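Side-chain contacts in probable mannosyltransferase KTR4 (PDB 5A07), which is probably a mannosyltransferase built on the GT-A glycosyltransferase fold, holding GDP and a manganese ion in its pocket: residues Q267-L272 / Q310-C315; R52-L57 / S275-V280; N386-P391 / D395-N400; S85-D90 / F374-Y379; S121-L126 / D152-I157. All coordinates share one frame; numbering follows the deposited sequence.

Contact 1 of 5, residues Q267-L272 / Q310-C315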
# COMPACT_ATOMS: atom_id res chain seq x y z
N GLN B 267 16.63 7.74 2.64
CA GLN B 267 17.85 7.03 3.08
C GLN B 267 17.59 5.56 3.27
O GLN B 267 18.55 4.78 3.39
CB GLN B 267 18.38 7.64 4.40
CG GLN B 267 18.78 9.12 4.37
CD GLN B 267 17.57 10.07 4.27
OE1 GLN B 267 16.37 9.69 4.46
NE2 GLN B 267 17.86 11.31 3.97
N THR B 268 16.32 5.12 3.30
CA THR B 268 16.03 3.69 3.34
C THR B 268 16.15 3.04 1.99
O THR B 268 16.17 1.79 1.86
CB THR B 268 14.63 3.39 3.90
OG1 THR B 268 13.62 3.90 3.00
CG2 THR B 268 14.46 3.96 5.28
N ILE B 269 16.12 3.86 0.92
CA ILE B 269 15.99 3.35 -0.42
C ILE B 269 16.96 4.04 -1.38
O ILE B 269 16.63 4.33 -2.55
CB ILE B 269 14.54 3.52 -0.96
CG1 ILE B 269 14.07 4.96 -0.84
CG2 ILE B 269 13.66 2.50 -0.26
CD1 ILE B 269 12.69 5.25 -1.50
N GLU B 270 18.18 4.24 -0.91
CA GLU B 270 19.19 4.95 -1.72
C GLU B 270 19.29 4.47 -3.15
O GLU B 270 19.30 5.31 -4.09
CB GLU B 270 20.57 4.86 -1.05
CG GLU B 270 21.63 5.61 -1.83
CD GLU B 270 22.94 5.75 -1.07
OE1 GLU B 270 23.21 4.88 -0.23
OE2 GLU B 270 23.68 6.73 -1.32
N THR B 271 19.35 3.18 -3.40
CA THR B 271 19.47 2.65 -4.75
C THR B 271 18.29 1.90 -5.31
O THR B 271 18.38 1.28 -6.34
CB THR B 271 20.72 1.72 -4.92
OG1 THR B 271 20.57 0.50 -4.15
CG2 THR B 271 22.02 2.48 -4.54
N LEU B 272 17.12 2.01 -4.72
CA LEU B 272 15.99 1.25 -5.24
C LEU B 272 15.50 1.75 -6.65
O LEU B 272 15.27 0.98 -7.55
CB LEU B 272 14.83 1.26 -4.22
CG LEU B 272 13.51 0.66 -4.72
CD1 LEU B 272 13.64 -0.80 -5.09
CD2 LEU B 272 12.51 0.84 -3.55
N GLN B 310 18.10 10.03 -6.89
CA GLN B 310 18.46 10.23 -8.29
C GLN B 310 17.32 9.91 -9.23
O GLN B 310 17.50 9.22 -10.24
CB GLN B 310 19.72 9.41 -8.65
CG GLN B 310 20.99 9.85 -7.88
CD GLN B 310 22.15 8.90 -8.18
OE1 GLN B 310 22.69 8.90 -9.28
NE2 GLN B 310 22.44 8.03 -7.25
N GLY B 311 16.13 10.42 -8.89
CA GLY B 311 15.03 10.40 -9.85
C GLY B 311 13.66 9.90 -9.38
O GLY B 311 12.78 9.79 -10.20
N TYR B 312 13.50 9.61 -8.08
CA TYR B 312 12.23 9.05 -7.58
C TYR B 312 11.67 9.96 -6.53
O TYR B 312 12.35 10.35 -5.57
CB TYR B 312 12.47 7.65 -6.99
CG TYR B 312 11.29 6.96 -6.30
CD1 TYR B 312 9.98 7.12 -6.72
CD2 TYR B 312 11.54 6.03 -5.28
CE1 TYR B 312 8.93 6.43 -6.05
CE2 TYR B 312 10.50 5.37 -4.65
CZ TYR B 312 9.19 5.58 -5.04
OH TYR B 312 8.19 4.88 -4.38
N SER B 313 10.42 10.34 -6.69
CA SER B 313 9.75 11.20 -5.72
C SER B 313 9.72 10.62 -4.31
O SER B 313 9.64 11.35 -3.35
CB SER B 313 8.28 11.44 -6.19
OG SER B 313 7.58 10.17 -6.24
N THR B 314 9.75 9.31 -4.27
CA THR B 314 9.57 8.44 -3.09
C THR B 314 8.12 8.29 -2.73
O THR B 314 7.79 7.65 -1.71
CB THR B 314 10.44 8.79 -1.88
OG1 THR B 314 9.94 9.97 -1.24
CG2 THR B 314 11.85 9.00 -2.29
N CYS B 315 7.20 8.78 -3.57
CA CYS B 315 5.76 8.55 -3.29
C CYS B 315 5.42 7.07 -3.39
O CYS B 315 5.91 6.34 -4.25
CB CYS B 315 4.90 9.36 -4.24
SG CYS B 315 5.08 11.12 -3.93
O HOH W 1 20.80 7.50 -4.85

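Contact 2 of 5, residues R52-L57 / S275-V280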
# COMPACT_ATOMS: atom_id res chain seq x y z
N ARG B 52 10.36 10.51 -19.98
CA ARG B 52 9.71 10.97 -18.73
C ARG B 52 10.36 10.33 -17.51
O ARG B 52 10.53 10.99 -16.50
CB ARG B 52 8.23 10.62 -18.73
CG ARG B 52 7.47 11.68 -19.47
CD ARG B 52 6.53 11.09 -20.47
NE ARG B 52 5.33 10.55 -19.87
CZ ARG B 52 4.54 9.65 -20.47
NH1 ARG B 52 4.82 9.14 -21.69
NH2 ARG B 52 3.47 9.25 -19.83
N LEU B 53 10.79 9.08 -17.62
CA LEU B 53 11.37 8.37 -16.44
C LEU B 53 12.76 8.87 -16.09
O LEU B 53 13.25 8.56 -15.01
CB LEU B 53 11.41 6.90 -16.66
CG LEU B 53 10.05 6.23 -16.63
CD1 LEU B 53 10.23 4.76 -16.91
CD2 LEU B 53 9.35 6.45 -15.32
N HIS B 54 13.33 9.70 -16.98
CA HIS B 54 14.68 10.21 -16.85
C HIS B 54 14.82 11.71 -16.70
O HIS B 54 15.92 12.22 -16.69
CB HIS B 54 15.56 9.69 -18.01
CG HIS B 54 15.76 8.21 -17.94
ND1 HIS B 54 16.58 7.63 -16.99
CD2 HIS B 54 15.18 7.19 -18.59
CE1 HIS B 54 16.54 6.32 -17.11
NE2 HIS B 54 15.70 6.02 -18.07
N GLU B 55 13.71 12.40 -16.48
CA GLU B 55 13.76 13.77 -16.16
C GLU B 55 12.77 14.13 -15.03
O GLU B 55 11.73 13.52 -14.94
CB GLU B 55 13.45 14.59 -17.44
CG GLU B 55 11.98 14.55 -17.87
CD GLU B 55 11.72 14.94 -19.34
OE1 GLU B 55 12.66 15.43 -19.98
OE2 GLU B 55 10.57 14.72 -19.87
N PRO B 56 13.04 15.23 -14.29
CA PRO B 56 12.13 15.65 -13.23
C PRO B 56 10.84 16.13 -13.82
O PRO B 56 10.80 16.60 -14.98
CB PRO B 56 12.85 16.76 -12.54
CG PRO B 56 14.00 17.16 -13.44
CD PRO B 56 14.32 15.97 -14.25
N LEU B 57 9.77 15.95 -13.09
CA LEU B 57 8.50 16.39 -13.61
C LEU B 57 8.47 17.93 -13.77
O LEU B 57 7.71 18.45 -14.64
CB LEU B 57 7.40 15.95 -12.67
CG LEU B 57 5.94 16.18 -13.11
CD1 LEU B 57 5.63 15.50 -14.46
CD2 LEU B 57 5.02 15.63 -12.01
N SER B 275 18.27 1.00 -9.40
CA SER B 275 18.17 -0.41 -9.78
C SER B 275 16.92 -0.73 -10.56
O SER B 275 16.91 -1.55 -11.48
CB SER B 275 18.21 -1.34 -8.55
OG SER B 275 19.35 -1.08 -7.78
N THR B 276 15.81 -0.09 -10.18
CA THR B 276 14.56 -0.36 -10.85
C THR B 276 14.62 0.18 -12.28
O THR B 276 14.11 -0.45 -13.20
CB THR B 276 13.41 0.31 -10.08
OG1 THR B 276 13.24 -0.27 -8.77
CG2 THR B 276 12.11 0.18 -10.86
N MET B 277 15.31 1.32 -12.48
CA MET B 277 15.51 1.81 -13.88
C MET B 277 16.38 0.86 -14.73
O MET B 277 16.05 0.62 -15.91
CB MET B 277 16.11 3.21 -13.86
CG MET B 277 15.10 4.26 -13.40
SD MET B 277 13.64 4.37 -14.40
CE MET B 277 12.46 3.29 -13.55
N ASP B 278 17.41 0.26 -14.12
CA ASP B 278 18.21 -0.76 -14.82
C ASP B 278 17.30 -1.90 -15.19
O ASP B 278 17.32 -2.36 -16.31
CB ASP B 278 19.36 -1.30 -13.95
CG ASP B 278 20.49 -0.29 -13.74
OD1 ASP B 278 20.60 0.64 -14.55
OD2 ASP B 278 21.21 -0.40 -12.74
N PHE B 279 16.43 -2.36 -14.27
CA PHE B 279 15.55 -3.45 -14.65
C PHE B 279 14.62 -3.09 -15.80
O PHE B 279 14.39 -3.89 -16.71
CB PHE B 279 14.70 -3.89 -13.41
CG PHE B 279 13.64 -4.88 -13.72
CD1 PHE B 279 13.93 -6.24 -13.73
CD2 PHE B 279 12.35 -4.50 -13.88
CE1 PHE B 279 12.94 -7.18 -14.02
CE2 PHE B 279 11.35 -5.42 -14.16
CZ PHE B 279 11.64 -6.76 -14.18
N VAL B 280 14.07 -1.88 -15.75
CA VAL B 280 13.15 -1.43 -16.80
C VAL B 280 13.85 -1.30 -18.18
O VAL B 280 13.26 -1.65 -19.18
CB VAL B 280 12.49 -0.08 -16.40
CG1 VAL B 280 11.90 0.63 -17.57
CG2 VAL B 280 11.42 -0.32 -15.34

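Contact 3 of 5, residues N386-P391 / D395-N400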
# COMPACT_ATOMS: atom_id res chain seq x y z
N ASN B 386 -7.06 8.91 6.90
CA ASN B 386 -7.97 9.26 5.84
C ASN B 386 -9.36 9.38 6.48
O ASN B 386 -9.93 8.36 6.88
CB ASN B 386 -7.99 8.16 4.76
CG ASN B 386 -8.98 8.46 3.67
OD1 ASN B 386 -8.92 9.54 3.02
ND2 ASN B 386 -9.89 7.52 3.43
N CYS B 387 -9.90 10.59 6.54
CA CYS B 387 -11.17 10.84 7.22
C CYS B 387 -12.10 11.63 6.30
O CYS B 387 -11.93 12.86 6.18
CB CYS B 387 -10.94 11.62 8.51
SG CYS B 387 -12.50 11.74 9.46
N PRO B 388 -13.02 10.95 5.58
CA PRO B 388 -13.81 11.66 4.57
C PRO B 388 -14.96 12.45 5.20
O PRO B 388 -15.21 12.31 6.43
CB PRO B 388 -14.37 10.53 3.70
CG PRO B 388 -14.47 9.36 4.65
CD PRO B 388 -13.31 9.48 5.56
N THR B 389 -15.70 13.16 4.35
CA THR B 389 -16.82 13.95 4.75
C THR B 389 -18.12 13.30 4.25
O THR B 389 -18.18 12.84 3.09
CB THR B 389 -16.68 15.35 4.16
OG1 THR B 389 -15.56 16.02 4.74
CG2 THR B 389 -17.96 16.19 4.40
N CYS B 390 -19.11 13.20 5.14
CA CYS B 390 -20.44 12.67 4.83
C CYS B 390 -21.44 13.81 4.56
O CYS B 390 -21.24 14.92 5.04
CB CYS B 390 -21.00 11.92 6.07
SG CYS B 390 -19.94 10.53 6.48
N PRO B 391 -22.53 13.50 3.86
CA PRO B 391 -23.67 14.43 3.80
C PRO B 391 -24.23 14.68 5.17
O PRO B 391 -24.11 13.85 6.06
CB PRO B 391 -24.71 13.68 2.94
CG PRO B 391 -23.93 12.67 2.16
CD PRO B 391 -22.79 12.28 3.07
N ASP B 395 -25.29 9.03 8.90
CA ASP B 395 -24.60 8.48 10.03
C ASP B 395 -23.50 7.44 9.54
O ASP B 395 -23.14 6.53 10.27
CB ASP B 395 -25.66 7.77 10.90
CG ASP B 395 -26.34 6.62 10.15
OD1 ASP B 395 -26.29 6.55 8.88
OD2 ASP B 395 -26.94 5.76 10.81
N ARG B 396 -23.05 7.56 8.30
CA ARG B 396 -22.12 6.56 7.78
C ARG B 396 -20.80 6.50 8.58
O ARG B 396 -20.29 5.40 8.85
CB ARG B 396 -21.89 6.73 6.29
CG ARG B 396 -21.29 5.53 5.61
CD ARG B 396 -20.88 5.88 4.17
NE ARG B 396 -19.71 6.75 4.06
CZ ARG B 396 -18.43 6.34 4.05
NH1 ARG B 396 -18.10 5.07 4.17
NH2 ARG B 396 -17.44 7.21 3.90
N CYS B 397 -20.26 7.62 9.00
CA CYS B 397 -19.02 7.61 9.77
C CYS B 397 -19.35 7.79 11.23
O CYS B 397 -20.34 8.44 11.58
CB CYS B 397 -18.04 8.70 9.30
SG CYS B 397 -17.48 8.39 7.54
N ASN B 398 -18.48 7.30 12.08
CA ASN B 398 -18.83 7.28 13.54
C ASN B 398 -18.43 8.50 14.28
O ASN B 398 -18.67 8.55 15.48
CB ASN B 398 -18.27 6.06 14.24
CG ASN B 398 -16.77 6.00 14.25
OD1 ASN B 398 -16.05 6.97 14.10
ND2 ASN B 398 -16.27 4.83 14.41
N GLY B 399 -17.78 9.45 13.62
CA GLY B 399 -17.40 10.66 14.30
C GLY B 399 -16.11 10.62 15.10
O GLY B 399 -15.77 11.61 15.73
N ASN B 400 -15.37 9.51 15.08
CA ASN B 400 -14.06 9.44 15.79
C ASN B 400 -12.87 9.96 15.02
O ASN B 400 -11.73 9.92 15.52
CB ASN B 400 -13.78 8.00 16.25
CG ASN B 400 -14.73 7.54 17.38
OD1 ASN B 400 -15.02 6.38 17.51
ND2 ASN B 400 -15.25 8.47 18.11
O HOH W 2 -18.00 10.01 3.92

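Contact 4 of 5, residues S85-D90 / F374-Y379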
# COMPACT_ATOMS: atom_id res chain seq x y z
N SER B 85 -20.28 9.41 -0.30
CA SER B 85 -20.86 8.25 0.37
C SER B 85 -20.28 6.91 -0.10
O SER B 85 -19.59 6.26 0.68
CB SER B 85 -22.37 8.23 0.26
OG SER B 85 -22.62 8.30 -1.06
N GLU B 86 -20.55 6.53 -1.34
CA GLU B 86 -20.13 5.28 -1.89
C GLU B 86 -19.72 5.45 -3.33
O GLU B 86 -20.08 6.42 -3.92
CB GLU B 86 -21.30 4.29 -1.99
CG GLU B 86 -22.16 4.15 -0.83
CD GLU B 86 -23.08 2.99 -1.05
OE1 GLU B 86 -23.97 3.06 -1.91
OE2 GLU B 86 -22.90 2.00 -0.37
N PRO B 87 -19.03 4.45 -3.92
CA PRO B 87 -18.62 4.61 -5.32
C PRO B 87 -19.85 4.79 -6.17
O PRO B 87 -20.87 4.11 -5.94
CB PRO B 87 -17.93 3.32 -5.62
CG PRO B 87 -17.39 2.88 -4.31
CD PRO B 87 -18.44 3.26 -3.34
N LYS B 88 -19.75 5.67 -7.16
CA LYS B 88 -20.89 5.99 -8.06
C LYS B 88 -20.85 5.07 -9.26
O LYS B 88 -20.44 5.46 -10.35
CB LYS B 88 -20.78 7.44 -8.46
CG LYS B 88 -21.06 8.30 -7.25
CD LYS B 88 -20.84 9.72 -7.63
CE LYS B 88 -21.75 10.59 -6.83
NZ LYS B 88 -21.67 11.96 -7.39
N VAL B 89 -21.18 3.82 -9.03
CA VAL B 89 -21.20 2.81 -10.04
C VAL B 89 -22.51 2.11 -9.83
O VAL B 89 -23.07 2.13 -8.74
CB VAL B 89 -20.04 1.77 -9.97
CG1 VAL B 89 -18.72 2.46 -10.23
CG2 VAL B 89 -19.99 1.01 -8.64
N ASP B 90 -23.02 1.44 -10.84
CA ASP B 90 -24.37 0.85 -10.69
C ASP B 90 -24.32 -0.65 -10.29
O ASP B 90 -25.34 -1.30 -10.20
CB ASP B 90 -25.20 1.07 -11.98
CG ASP B 90 -24.49 0.54 -13.24
OD1 ASP B 90 -23.56 -0.31 -13.13
OD2 ASP B 90 -24.86 0.98 -14.34
N PHE B 374 -9.69 4.47 -2.18
CA PHE B 374 -10.90 4.18 -1.41
C PHE B 374 -11.18 5.36 -0.49
O PHE B 374 -10.96 5.30 0.74
CB PHE B 374 -10.75 2.88 -0.60
CG PHE B 374 -11.16 1.66 -1.35
CD1 PHE B 374 -12.49 1.44 -1.64
CD2 PHE B 374 -10.20 0.74 -1.82
CE1 PHE B 374 -12.87 0.32 -2.39
CE2 PHE B 374 -10.59 -0.36 -2.54
CZ PHE B 374 -11.93 -0.58 -2.84
N ARG B 375 -11.68 6.44 -1.08
CA ARG B 375 -11.93 7.66 -0.33
C ARG B 375 -12.88 7.41 0.84
O ARG B 375 -12.77 8.06 1.90
CB ARG B 375 -12.50 8.76 -1.26
CG ARG B 375 -11.47 9.29 -2.26
CD ARG B 375 -12.14 10.17 -3.29
NE ARG B 375 -12.58 11.47 -2.72
CZ ARG B 375 -13.26 12.39 -3.40
NH1 ARG B 375 -13.56 12.20 -4.71
NH2 ARG B 375 -13.64 13.50 -2.80
N ASP B 376 -13.80 6.49 0.66
CA ASP B 376 -14.85 6.25 1.61
C ASP B 376 -14.40 5.43 2.82
O ASP B 376 -15.18 5.34 3.81
CB ASP B 376 -16.11 5.57 0.97
CG ASP B 376 -15.77 4.28 0.15
OD1 ASP B 376 -14.59 4.08 -0.35
OD2 ASP B 376 -16.69 3.45 -0.07
N ILE B 377 -13.22 4.79 2.73
CA ILE B 377 -12.74 3.93 3.84
C ILE B 377 -12.00 4.83 4.82
O ILE B 377 -10.81 5.13 4.66
CB ILE B 377 -11.95 2.70 3.38
CG1 ILE B 377 -12.84 1.86 2.49
CG2 ILE B 377 -11.49 1.98 4.65
CD1 ILE B 377 -12.17 0.59 2.00
N GLY B 378 -12.73 5.32 5.82
CA GLY B 378 -12.15 6.11 6.86
C GLY B 378 -11.17 5.20 7.67
O GLY B 378 -11.56 4.11 8.10
N TYR B 379 -9.93 5.62 7.83
CA TYR B 379 -8.90 4.70 8.31
C TYR B 379 -7.76 5.42 8.97
O TYR B 379 -7.33 6.54 8.52
CB TYR B 379 -8.26 3.97 7.12
CG TYR B 379 -7.08 3.11 7.50
CD1 TYR B 379 -7.29 1.82 7.91
CD2 TYR B 379 -5.78 3.51 7.23
CE1 TYR B 379 -6.21 0.96 8.18
CE2 TYR B 379 -4.68 2.72 7.50
CZ TYR B 379 -4.92 1.41 8.02
OH TYR B 379 -3.88 0.54 8.23
O HOH W 3 -19.05 3.71 1.31

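Contact 5 of 5, residues S121-L126 / D152-I157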
# COMPACT_ATOMS: atom_id res chain seq x y z
N SER B 121 -8.15 -5.57 18.29
CA SER B 121 -8.69 -4.19 18.20
C SER B 121 -9.00 -3.85 16.70
O SER B 121 -10.13 -3.43 16.33
CB SER B 121 -7.63 -3.25 18.77
OG SER B 121 -8.13 -1.96 18.68
N SER B 122 -8.05 -4.18 15.85
CA SER B 122 -8.22 -3.96 14.40
C SER B 122 -9.33 -4.79 13.84
O SER B 122 -10.15 -4.27 13.07
CB SER B 122 -6.91 -4.26 13.65
OG SER B 122 -5.83 -3.49 14.09
N ILE B 123 -9.40 -6.05 14.20
CA ILE B 123 -10.42 -6.95 13.71
C ILE B 123 -11.81 -6.49 14.12
O ILE B 123 -12.73 -6.48 13.34
CB ILE B 123 -10.13 -8.35 14.18
CG1 ILE B 123 -8.88 -8.91 13.48
CG2 ILE B 123 -11.29 -9.21 13.91
CD1 ILE B 123 -8.29 -10.11 14.21
N GLN B 124 -11.95 -6.05 15.36
CA GLN B 124 -13.26 -5.62 15.85
C GLN B 124 -13.78 -4.40 15.07
O GLN B 124 -14.97 -4.29 14.72
CB GLN B 124 -13.18 -5.30 17.36
CG GLN B 124 -13.09 -6.59 18.17
CD GLN B 124 -12.95 -6.34 19.65
OE1 GLN B 124 -12.29 -5.40 20.01
NE2 GLN B 124 -13.43 -7.26 20.48
N GLN B 125 -12.92 -3.48 14.81
CA GLN B 125 -13.28 -2.36 13.98
C GLN B 125 -13.59 -2.70 12.53
O GLN B 125 -14.55 -2.14 11.93
CB GLN B 125 -12.17 -1.33 14.08
CG GLN B 125 -12.26 -0.76 15.49
CD GLN B 125 -11.29 0.29 15.63
OE1 GLN B 125 -10.20 0.01 16.11
NE2 GLN B 125 -11.54 1.39 15.01
N LEU B 126 -12.82 -3.62 11.95
CA LEU B 126 -13.09 -4.03 10.55
C LEU B 126 -14.42 -4.78 10.51
O LEU B 126 -15.20 -4.64 9.55
CB LEU B 126 -11.97 -4.93 10.01
CG LEU B 126 -12.19 -5.50 8.62
CD1 LEU B 126 -12.25 -4.38 7.66
CD2 LEU B 126 -11.02 -6.46 8.32
N ASP B 152 -7.24 -19.16 20.17
CA ASP B 152 -8.47 -19.10 20.97
C ASP B 152 -8.91 -17.63 21.19
O ASP B 152 -10.14 -17.33 21.22
CB ASP B 152 -8.23 -19.74 22.37
CG ASP B 152 -8.16 -21.31 22.30
OD1 ASP B 152 -8.73 -21.88 21.36
OD2 ASP B 152 -7.57 -21.88 23.22
N GLY B 153 -7.93 -16.77 21.38
CA GLY B 153 -8.22 -15.35 21.61
C GLY B 153 -8.93 -14.75 20.38
O GLY B 153 -9.94 -14.07 20.47
N ILE B 154 -8.37 -15.03 19.21
CA ILE B 154 -8.99 -14.60 17.97
C ILE B 154 -10.39 -15.12 17.82
O ILE B 154 -11.37 -14.40 17.50
CB ILE B 154 -8.12 -15.04 16.75
CG1 ILE B 154 -6.76 -14.35 16.74
CG2 ILE B 154 -8.87 -14.77 15.46
CD1 ILE B 154 -6.79 -12.81 16.68
N LYS B 155 -10.55 -16.42 18.03
CA LYS B 155 -11.86 -16.99 17.85
C LYS B 155 -12.87 -16.43 18.85
O LYS B 155 -14.05 -16.32 18.53
CB LYS B 155 -11.85 -18.52 17.90
CG LYS B 155 -11.21 -19.08 16.65
CD LYS B 155 -11.17 -20.61 16.68
CE LYS B 155 -10.00 -21.07 17.51
NZ LYS B 155 -9.68 -22.49 17.17
N SER B 156 -12.43 -16.14 20.06
CA SER B 156 -13.39 -15.68 21.08
C SER B 156 -14.04 -14.34 20.68
O SER B 156 -15.11 -14.00 21.21
CB SER B 156 -12.67 -15.57 22.45
OG SER B 156 -11.84 -14.44 22.48
N ILE B 157 -13.39 -13.55 19.78
CA ILE B 157 -13.91 -12.22 19.49
C ILE B 157 -14.62 -12.12 18.15
O ILE B 157 -15.06 -11.05 17.77
CB ILE B 157 -12.83 -11.13 19.73
CG1 ILE B 157 -11.54 -11.40 18.95
CG2 ILE B 157 -12.50 -11.09 21.20
CD1 ILE B 157 -11.61 -10.87 17.56

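Contact 1 of 5, residues Q267-L272 / Q310-C315
I269 spans the gap between two loops of the GT-A fold, its CD1 methyl meeting Y312 and T314 where the run-up to helix 272-282 faces the turns that lead into strand 316-317. The second loop starts at Q310, which closes helix 303-308 with a Schellman motif. Its long side chain extends back toward the partner loop, and a single water joins the two: the water accepts from Q310 NE2 at 3.0 Å and donates to E270 O at 2.8 Å. Past G311 the chain turns Y312 inward. With CG anti to the backbone N (chi1 175°), the ring brings CE2 to 3.8 Å from I269 CD1; the methyl arrives obliquely, and the two side chains cross at about a right angle. One ring face carries T314 N, 3.3 Å above the plane and offset toward the rim, while L296, P356 and L360 also touch the Y312 side chain. S313 forms an ST turn, its OG accepting from C315 N at 3.0 Å. T314 then sets its CG2 methyl 3.9 Å from I269 CD1, so that the one I269 methyl touches both the Y312 ring and the T314 methyl. At C315 a disulfide to C417 secures the chain, and Y312 OH donates to C315 O at 2.7 Å from above the carbonyl plane, 46° out of it.

Contact 2 of 5, residues R52-L57 / S275-V280
M277 points its thioether from helix 272-282 into the angle between L53 and H54, where helix 43-53 gives way to a loop. The sulfur meets the two residues differently. Toward L53 it faces the root of the side chain, with M277 SD 4.1 Å from L53 CB. Toward H54 it makes a sulfur-aromatic contact, SD standing 4.9 Å from the ring centroid on a line 35° off the ring normal, an oblique approach. The methionine chain reaches this place by folding on itself. Chi1 of -72° sets CG beside the backbone N, and further bends at chi2 and chi3 turn the terminal methyl away from H54. That methyl, M277 CE, ends 4.3 Å from L53 CD1 and 4.2 Å from V280 CG2, one turn farther along its own helix. V280 also directs its CB toward the partner segment, and its CG1 comes to 4.5 Å from L53 CD1, so that the leucine branch faces two residues of one helical ridge. No hydrogen bond crosses the interface; it is apolar on the L53 side and runs out to the exposed imidazole on the other. The end of helix 43-53 is held separately by K297, whose NZ bonds L53 O. L53 further packs on F293 of helix 293-297 and L364 of helix 354-365, while T276 and F279 turn other sides of helix 272-282 toward helices 332-344 and 354-365, placing the contact at the margin of a helical cluster.

Contact 3 of 5, residues N386-P391 / D395-N400
The guanidinium of R396 is approached at its edge by P388, whose CG lies near the plane and 3.7 Å from R396 NH2, and obliquely by C390 SG. These residues belong to a disulfide-rich loop after strand 384-386, which doubles back on itself without regular secondary structure. A water also sits in the guanidinium plane, accepting from R396 NH2 at 2.9 Å and donating weakly to T389 O, so it bridges the two limbs of the loop. A bend at chi3 (72°) curls the arginine round to this position; its strongest partner lies outside the loop, K240 O bonded by NH1, and NH2 also bonds D376 O. These bonds restrict rotation of the flat group beside the proline.

Behind it, sulfur packs against sulfur. C390 SG lies 3.4 Å from C397 SG, a nonbonded distance, since C397 is joined to C239; the thiol also touches C397 CB at 3.9 Å. P388 CG closes over the same disulfide, 4.3 Å from C397 SG. C387 carries a second disulfide, to C401. The returning limb then turns sharply through an Asx turn, in which N400 N donates to N398 OD1 at 2.8 Å with an N-H...O angle of 162°.

Contact 4 of 5, residues S85-D90 / F374-Y379
D376 OD2, lying against P87 and S85, is gripped by two hydrogen-bonding partners: a water that donates to it at 2.7 Å, and the hydroxyl of Y243. The aspartate stands within a type I beta turn running from F374 to I377, between strands 371-373 and 379-381, and it carries the whole contact with the loop that follows helix 65-80. The bridging water also donates to S85 O at 2.7 Å, tying the turn to the backbone of that loop although no direct hydrogen bond crosses. Beneath this bridge the packing is made by carbon against oxygen. S85 O rests 3.6 Å from D376 CB, and P87 CD comes to 3.7 Å from D376 OD2, the proline ring and the aspartate crossing at about a right angle. Chi1 of 52° tucks CG between the backbone N and the carbonyl carbon, which brings the carboxylate back over its own turn. There D376 OD1 lies in the plane of the F374 ring, at its edge and 3.6 Å from F374 CD1, where the slightly positive ring hydrogens would suit a carboxylate; Y434 OH adds a weak bond to the same oxygen. E86 brings a like charge to within 6.4 Å, measured from its OE2 to D376 OD2, but E86 OE2 is paired with R94 in a salt bridge, which would be expected to soften the repulsion. P87 also packs on Y243, F248 and Y434. The turn itself is closed by I377 N, which donates to F374 O at 3.1 Å.

Contact 5 of 5, residues S121-L126 / D152-I157
Apolar contacts dominate, with I123 of helix 116-131 set against both I154 and I157 at the end of helix 148-156. Its two branches divide the work. I123 CD1 meets I154 CD1 at 4.0 Å, methyl to methyl, whereas I123 CG2 takes I157 CD1, also at 4.0 Å. In each pair the side chains cross at about a right angle. I157 is folded to fit, its CG1 lying between the backbone N and the carbonyl carbon (chi1 55°), which swings CD1 toward the neighbouring helix.

A second kind of contact sets amide against alkyl. Q124 stretches out fully beyond CG and lays its NE2 across I157, 4.0 Å from both CB and CG2, an exposed side chain at the margin of the contact.

No hydrogen bond crosses between the two segments; S156 OG donates back to G153 O at 2.8 Å in the last turn of its helix, the donor tilted 26° from the carbonyl plane. Beneath the helices, I123 and I154 both rest on F140 of strand 138-142. Strands 105-110, 138-142 and 164-168 run parallel, and these helices connect them in two successive beta-alpha-beta crossovers, the Rossmann-like half of a GT-A fold, whose bound GDP lies about 11 Å from the side chain of I123.

Overall arrangement
Contacts 1 and 2 are buried and lie on one side of the molecule, their centres about 11 Å apart, contact 1 just before helix 272-282 and contact 2 on it; both are mainly apolar. Contacts 3 and 4, equally close to each other, occupy the opposite side from contact 1 and are partly buried. They rely more on charged groups, a guanidinium in contact 3 and a carboxylate in contact 4; a bridging water occurs in contacts 1, 3 and 4. Contact 3 holds cysteines of two disulfides, contact 1 of one. N386 joins contacts 3 and 4, its backbone N bonding Y379 O and its ND2 I377 O. Contact 5, helix against helix and partly exposed, is nested within contacts 2 and 4 and touches none of the others.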